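PDB 1SR4: cytolethal distending toxin protein B from Haemophilus ducreyi, which probably acts as the DNase I-like nuclease subunit of a tripartite bacterial genotoxin, damaging the DNA of host cells. Local coordinates for residues K6-N11 with Q35-L40; I39-E44 with L98-R103. All blocks are in the same frame, centred on the assembly; numbering follows the deposited sequence.

Interaction 1: residues K6-N11 with Q35-L40; sequences KVATWN and QGADIL
Lys6-Asn11 and Gln35-Leu40 meet as parallel neighbours at the start of two central strands of a DNase I-like sheet. They lie on the two strands of a beta-alpha-beta unit, strand 7-11, helix 20-31 and strand 39-43, and the contact is buried. Val7 pairs with Ile39, and Ala8 with Leu40. The amide of Ala8 donates to Ile39 O at 2.9 Å. Two residues before Ala8, the carbonyl oxygen of Lys6 accepts two bonds. Asp38 N reaches Lys6 O at 2.8 Å, in the carbonyl plane, and Ile39 N reaches the same oxygen at 3.2 Å.

Val7 and Ile39 turn their side chains to one face, where both touch Phe134 of the second sheet. Ala8 and Leu40 use the other face, where Leu40 packs against Val27 and Leu30 of helix 20-31. There Ala8 CB packs on Leu40 CD1 at 3.8 Å and on Ala37 CB at 3.9 Å. Leu40 CG stands opposite the backbone N (chi1 167°), and CD1 reaches over the Ala8 carbonyl.

Just before the strands begin, the Lys6 chain runs extended as far as CE past the carbonyl oxygens of Gln35 and Gly36, with CD 3.5 Å from Gly36 O, then bends at NZ. Its NZ does not contact the Asp38 carboxylate. Asp38 instead turns back to the Lys6 backbone: OD2 accepts from Lys6 N at 2.8 Å through its anti lone pair, with an N-H...O angle of 161°.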
loop_
_atom_site.group_PDB
_atom_site.type_symbol
_atom_site.label_atom_id
_atom_site.label_comp_id
_atom_site.label_asym_id
_atom_site.label_seq_id
_atom_site.Cartn_x
_atom_site.Cartn_y
_atom_site.Cartn_z
ATOM N N LYS B 6 -2.673 2.604 15.336
ATOM C CA LYS B 6 -3.138 2.376 13.979
ATOM C C LYS B 6 -2.314 1.149 13.606
ATOM O O LYS B 6 -1.086 1.215 13.480
ATOM C CB LYS B 6 -2.786 3.551 13.059
ATOM C CG LYS B 6 -3.613 4.809 13.317
ATOM C CD LYS B 6 -3.382 5.848 12.222
ATOM C CE LYS B 6 -4.457 6.923 12.239
ATOM N NZ LYS B 6 -4.470 7.671 13.534
ATOM N N VAL B 7 -2.993 0.021 13.462
ATOM C CA VAL B 7 -2.336 -1.241 13.146
ATOM C C VAL B 7 -2.724 -1.648 11.735
ATOM O O VAL B 7 -3.841 -1.386 11.316
ATOM C CB VAL B 7 -2.786 -2.341 14.131
ATOM C CG1 VAL B 7 -2.106 -3.694 13.774
ATOM C CG2 VAL B 7 -2.442 -1.917 15.570
ATOM N N ALA B 8 -1.795 -2.254 10.995
ATOM C CA ALA B 8 -2.091 -2.691 9.629
ATOM C C ALA B 8 -1.355 -3.977 9.338
ATOM O O ALA B 8 -0.443 -4.374 10.066
ATOM C CB ALA B 8 -1.675 -1.614 8.593
ATOM N N THR B 9 -1.748 -4.613 8.252
ATOM C CA THR B 9 -1.118 -5.854 7.841
ATOM C C THR B 9 -1.124 -5.895 6.321
ATOM O O THR B 9 -2.018 -5.334 5.679
ATOM C CB THR B 9 -1.914 -7.086 8.367
ATOM O OG1 THR B 9 -1.227 -8.298 8.026
ATOM C CG2 THR B 9 -3.319 -7.127 7.728
ATOM N N TRP B 10 -0.111 -6.541 5.754
ATOM C CA TRP B 10 -0.010 -6.714 4.319
ATOM C C TRP B 10 0.860 -7.930 4.033
ATOM O O TRP B 10 1.924 -8.081 4.622
ATOM C CB TRP B 10 0.603 -5.489 3.627
ATOM C CG TRP B 10 0.562 -5.609 2.119
ATOM C CD1 TRP B 10 -0.509 -6.014 1.358
ATOM C CD2 TRP B 10 1.637 -5.344 1.189
ATOM N NE1 TRP B 10 -0.163 -6.015 0.019
ATOM C CE2 TRP B 10 1.143 -5.616 -0.110
ATOM C CE3 TRP B 10 2.959 -4.903 1.330
ATOM C CZ2 TRP B 10 1.935 -5.465 -1.266
ATOM C CZ3 TRP B 10 3.748 -4.747 0.176
ATOM C CH2 TRP B 10 3.229 -5.030 -1.101
ATOM N N ASN B 11 0.381 -8.810 3.154
ATOM C CA ASN B 11 1.162 -9.966 2.761
ATOM C C ASN B 11 1.847 -9.442 1.502
ATOM O O ASN B 11 1.205 -9.207 0.480
ATOM C CB ASN B 11 0.277 -11.177 2.414
ATOM C CG ASN B 11 1.104 -12.392 2.034
ATOM O OD1 ASN B 11 2.203 -12.256 1.480
ATOM N ND2 ASN B 11 0.592 -13.574 2.311
ATOM N N GLN B 35 -2.104 9.423 8.747
ATOM C CA GLN B 35 -2.858 8.185 8.953
ATOM C C GLN B 35 -2.028 6.909 8.763
ATOM O O GLN B 35 -2.568 5.809 8.696
ATOM C CB GLN B 35 -4.076 8.173 8.022
ATOM C CG GLN B 35 -4.971 9.427 8.186
ATOM C CD GLN B 35 -6.115 9.513 7.168
ATOM O OE1 GLN B 35 -7.193 8.966 7.380
ATOM N NE2 GLN B 35 -5.872 10.198 6.059
ATOM N N GLY B 36 -0.715 7.065 8.683
ATOM C CA GLY B 36 0.169 5.920 8.509
ATOM C C GLY B 36 0.110 4.994 9.706
ATOM O O GLY B 36 -0.172 5.432 10.823
ATOM N N ALA B 37 0.395 3.713 9.502
ATOM C CA ALA B 37 0.332 2.779 10.622
ATOM C C ALA B 37 1.454 2.964 11.620
ATOM O O ALA B 37 2.587 3.266 11.253
ATOM C CB ALA B 37 0.344 1.323 10.112
ATOM N N ASP B 38 1.122 2.772 12.889
ATOM C CA ASP B 38 2.102 2.819 13.973
ATOM C C ASP B 38 2.807 1.460 14.022
ATOM O O ASP B 38 3.971 1.348 14.440
ATOM C CB ASP B 38 1.395 3.021 15.309
ATOM C CG ASP B 38 0.700 4.347 15.388
ATOM O OD1 ASP B 38 1.403 5.368 15.313
ATOM O OD2 ASP B 38 -0.536 4.367 15.516
ATOM N N ILE B 39 2.065 0.437 13.609
ATOM C CA ILE B 39 2.546 -0.934 13.603
ATOM C C ILE B 39 2.004 -1.608 12.362
ATOM O O ILE B 39 0.804 -1.596 12.121
ATOM C CB ILE B 39 2.037 -1.712 14.850
ATOM C CG1 ILE B 39 2.594 -1.060 16.126
ATOM C CG2 ILE B 39 2.460 -3.181 14.753
ATOM C CD1 ILE B 39 1.949 -1.528 17.391
ATOM N N LEU B 40 2.898 -2.194 11.576
ATOM C CA LEU B 40 2.512 -2.885 10.362
ATOM C C LEU B 40 3.041 -4.318 10.367
ATOM O O LEU B 40 4.244 -4.525 10.510
ATOM C CB LEU B 40 3.103 -2.159 9.156
ATOM C CG LEU B 40 3.051 -2.909 7.819
ATOM C CD1 LEU B 40 1.602 -3.024 7.342
ATOM C CD2 LEU B 40 3.911 -2.151 6.787
#

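Interaction 2: residues I39-E44 with L98-R103; sequences ILMVQE and LAIVSR
Ile100 lies side by side with both Ile39 and Met41, and the three side chains point the same way from the sheet. Ile100 CG2 meets Ile39 CG2 at 3.9 Å, methyl against methyl. In both isoleucines CG2 is anti to the backbone N, while CG1 lies beside it. Met41 comes to Ile100 by its end. Its first torsion is nearly eclipsed (chi1 6°), and bends at chi2 and chi3 bring CE back to Ile100 CG1 at 4.0 Å. On the same face, Ser102 OG approaches Ile39 CG1 but bonds to the backbone O of Arg104. Thr136 of strand 132-138 touches both Met41 and Ile100, so this face packs on the second sheet. The arrangement is that of the two-layered beta core of the DNase I-like fold.

Strands 39-43 and 98-102 are antiparallel, at 166° between their directions. Leu40 with Val101 and Val42 with Ala99 are the hydrogen-bonded pairs. Leu40 N and Val101 O are 2.9 Å apart, and the return bond from Val101 N to Leu40 O is as short. Both lie in the carbonyl plane. In the Val42-Ala99 pair both donors are tilted out of the carbonyl plane.

The side chains of these four residues lie on the other face. Leu40 and Val101 meet through their CB atoms at 4.3 Å and touch helix 20-31. Val42 CB faces Ala99 CB at 4.2 Å. Where strand 39-43 ends and strand 98-102 begins, the Leu98 and Gln43 side chains cross obliquely, with Leu98 CD2 4.1 Å from Gln43 CG.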
loop_
_atom_site.group_PDB
_atom_site.type_symbol
_atom_site.label_atom_id
_atom_site.label_comp_id
_atom_site.label_asym_id
_atom_site.label_seq_id
_atom_site.Cartn_x
_atom_site.Cartn_y
_atom_site.Cartn_z
ATOM N N ILE B 39 2.065 0.437 13.609
ATOM C CA ILE B 39 2.546 -0.934 13.603
ATOM C C ILE B 39 2.004 -1.608 12.362
ATOM O O ILE B 39 0.804 -1.596 12.121
ATOM C CB ILE B 39 2.037 -1.712 14.850
ATOM C CG1 ILE B 39 2.594 -1.060 16.126
ATOM C CG2 ILE B 39 2.460 -3.181 14.753
ATOM C CD1 ILE B 39 1.949 -1.528 17.391
ATOM N N LEU B 40 2.898 -2.194 11.576
ATOM C CA LEU B 40 2.512 -2.885 10.362
ATOM C C LEU B 40 3.041 -4.318 10.367
ATOM O O LEU B 40 4.244 -4.525 10.510
ATOM C CB LEU B 40 3.103 -2.159 9.156
ATOM C CG LEU B 40 3.051 -2.909 7.819
ATOM C CD1 LEU B 40 1.602 -3.024 7.342
ATOM C CD2 LEU B 40 3.911 -2.151 6.787
ATOM N N MET B 41 2.163 -5.303 10.220
ATOM C CA MET B 41 2.632 -6.688 10.160
ATOM C C MET B 41 2.811 -7.067 8.694
ATOM O O MET B 41 1.988 -6.705 7.841
ATOM C CB MET B 41 1.657 -7.680 10.831
ATOM C CG MET B 41 0.321 -7.141 11.333
ATOM S SD MET B 41 0.360 -6.079 12.799
ATOM C CE MET B 41 1.819 -6.842 13.649
ATOM N N VAL B 42 3.898 -7.779 8.398
ATOM C CA VAL B 42 4.187 -8.195 7.030
ATOM C C VAL B 42 4.384 -9.710 6.946
ATOM O O VAL B 42 5.027 -10.309 7.808
ATOM C CB VAL B 42 5.479 -7.521 6.501
ATOM C CG1 VAL B 42 5.642 -7.806 5.005
ATOM C CG2 VAL B 42 5.426 -5.997 6.732
ATOM N N GLN B 43 3.817 -10.336 5.917
ATOM C CA GLN B 43 4.002 -11.773 5.724
ATOM C C GLN B 43 4.726 -11.906 4.388
ATOM O O GLN B 43 4.675 -10.996 3.572
ATOM C CB GLN B 43 2.663 -12.506 5.693
ATOM C CG GLN B 43 1.804 -12.332 6.938
ATOM C CD GLN B 43 1.022 -11.032 6.923
ATOM O OE1 GLN B 43 0.385 -10.701 5.929
ATOM N NE2 GLN B 43 1.061 -10.289 8.028
ATOM N N GLU B 44 5.415 -13.019 4.173
ATOM C CA GLU B 44 6.164 -13.237 2.937
ATOM C C GLU B 44 7.036 -12.010 2.673
ATOM O O GLU B 44 7.105 -11.477 1.558
ATOM C CB GLU B 44 5.195 -13.498 1.776
ATOM C CG GLU B 44 4.377 -14.791 1.965
ATOM C CD GLU B 44 3.579 -15.165 0.741
ATOM O OE1 GLU B 44 4.166 -15.159 -0.370
ATOM O OE2 GLU B 44 2.373 -15.465 0.892
ATOM N N LEU B 98 8.575 -13.428 8.237
ATOM C CA LEU B 98 7.644 -12.538 8.932
ATOM C C LEU B 98 8.386 -11.312 9.441
ATOM O O LEU B 98 9.568 -11.386 9.803
ATOM C CB LEU B 98 6.993 -13.250 10.126
ATOM C CG LEU B 98 6.070 -14.439 9.824
ATOM C CD1 LEU B 98 5.707 -15.152 11.124
ATOM C CD2 LEU B 98 4.822 -13.957 9.098
ATOM N N ALA B 99 7.684 -10.185 9.483
ATOM C CA ALA B 99 8.272 -8.943 9.962
ATOM C C ALA B 99 7.209 -8.076 10.606
ATOM O O ALA B 99 6.010 -8.200 10.309
ATOM C CB ALA B 99 8.908 -8.176 8.804
ATOM N N ILE B 100 7.660 -7.203 11.502
ATOM C CA ILE B 100 6.771 -6.254 12.133
ATOM C C ILE B 100 7.517 -4.935 12.114
ATOM O O ILE B 100 8.647 -4.854 12.599
ATOM C CB ILE B 100 6.436 -6.579 13.604
ATOM C CG1 ILE B 100 5.646 -7.879 13.708
ATOM C CG2 ILE B 100 5.549 -5.441 14.185
ATOM C CD1 ILE B 100 5.389 -8.317 15.151
ATOM N N VAL B 101 6.896 -3.913 11.528
ATOM C CA VAL B 101 7.494 -2.578 11.486
ATOM C C VAL B 101 6.760 -1.773 12.549
ATOM O O VAL B 101 5.534 -1.763 12.578
ATOM C CB VAL B 101 7.277 -1.866 10.126
ATOM C CG1 VAL B 101 7.972 -0.484 10.152
ATOM C CG2 VAL B 101 7.814 -2.728 8.985
ATOM N N SER B 102 7.514 -1.091 13.402
ATOM C CA SER B 102 6.931 -0.305 14.471
ATOM C C SER B 102 7.650 1.032 14.633
ATOM O O SER B 102 8.882 1.109 14.529
ATOM C CB SER B 102 7.038 -1.100 15.780
ATOM O OG SER B 102 6.408 -0.418 16.846
ATOM N N ARG B 103 6.886 2.083 14.903
ATOM C CA ARG B 103 7.472 3.405 15.129
ATOM C C ARG B 103 8.207 3.355 16.468
ATOM O O ARG B 103 9.287 3.917 16.617
ATOM C CB ARG B 103 6.398 4.495 15.238
ATOM C CG ARG B 103 5.311 4.485 14.194
ATOM C CD ARG B 103 5.766 4.971 12.830
ATOM N NE ARG B 103 6.844 5.950 12.881
ATOM C CZ ARG B 103 7.257 6.650 11.826
ATOM N NH1 ARG B 103 6.665 6.491 10.652
ATOM N NH2 ARG B 103 8.301 7.465 11.932
#

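How the interactions relate
Interactions 1 and 2 share Ile39 and Leu40, and their centres lie about 8 Å apart. Strand 39-43 is the common member: it runs parallel to strand 7-11 on one side and antiparallel to strand 98-102 on the other. The Leu40 side chain serves both contacts, while its backbone N and O serve interaction 2. The strand pairing continues with Met41 N at 2.8 Å from Ala8 O, a probable hydrogen bond. Beside it, Val7 CG1 packs on Met41 SD at 3.6 Å. At the C-terminal ends, Asn11 ND2 is hydrogen-bonded to Glu44 OE2 at 3.0 Å. The same ND2 also bonds to Asp177 OD2; such a polar cluster is consistent with the active-site end of DNase I-like enzymes.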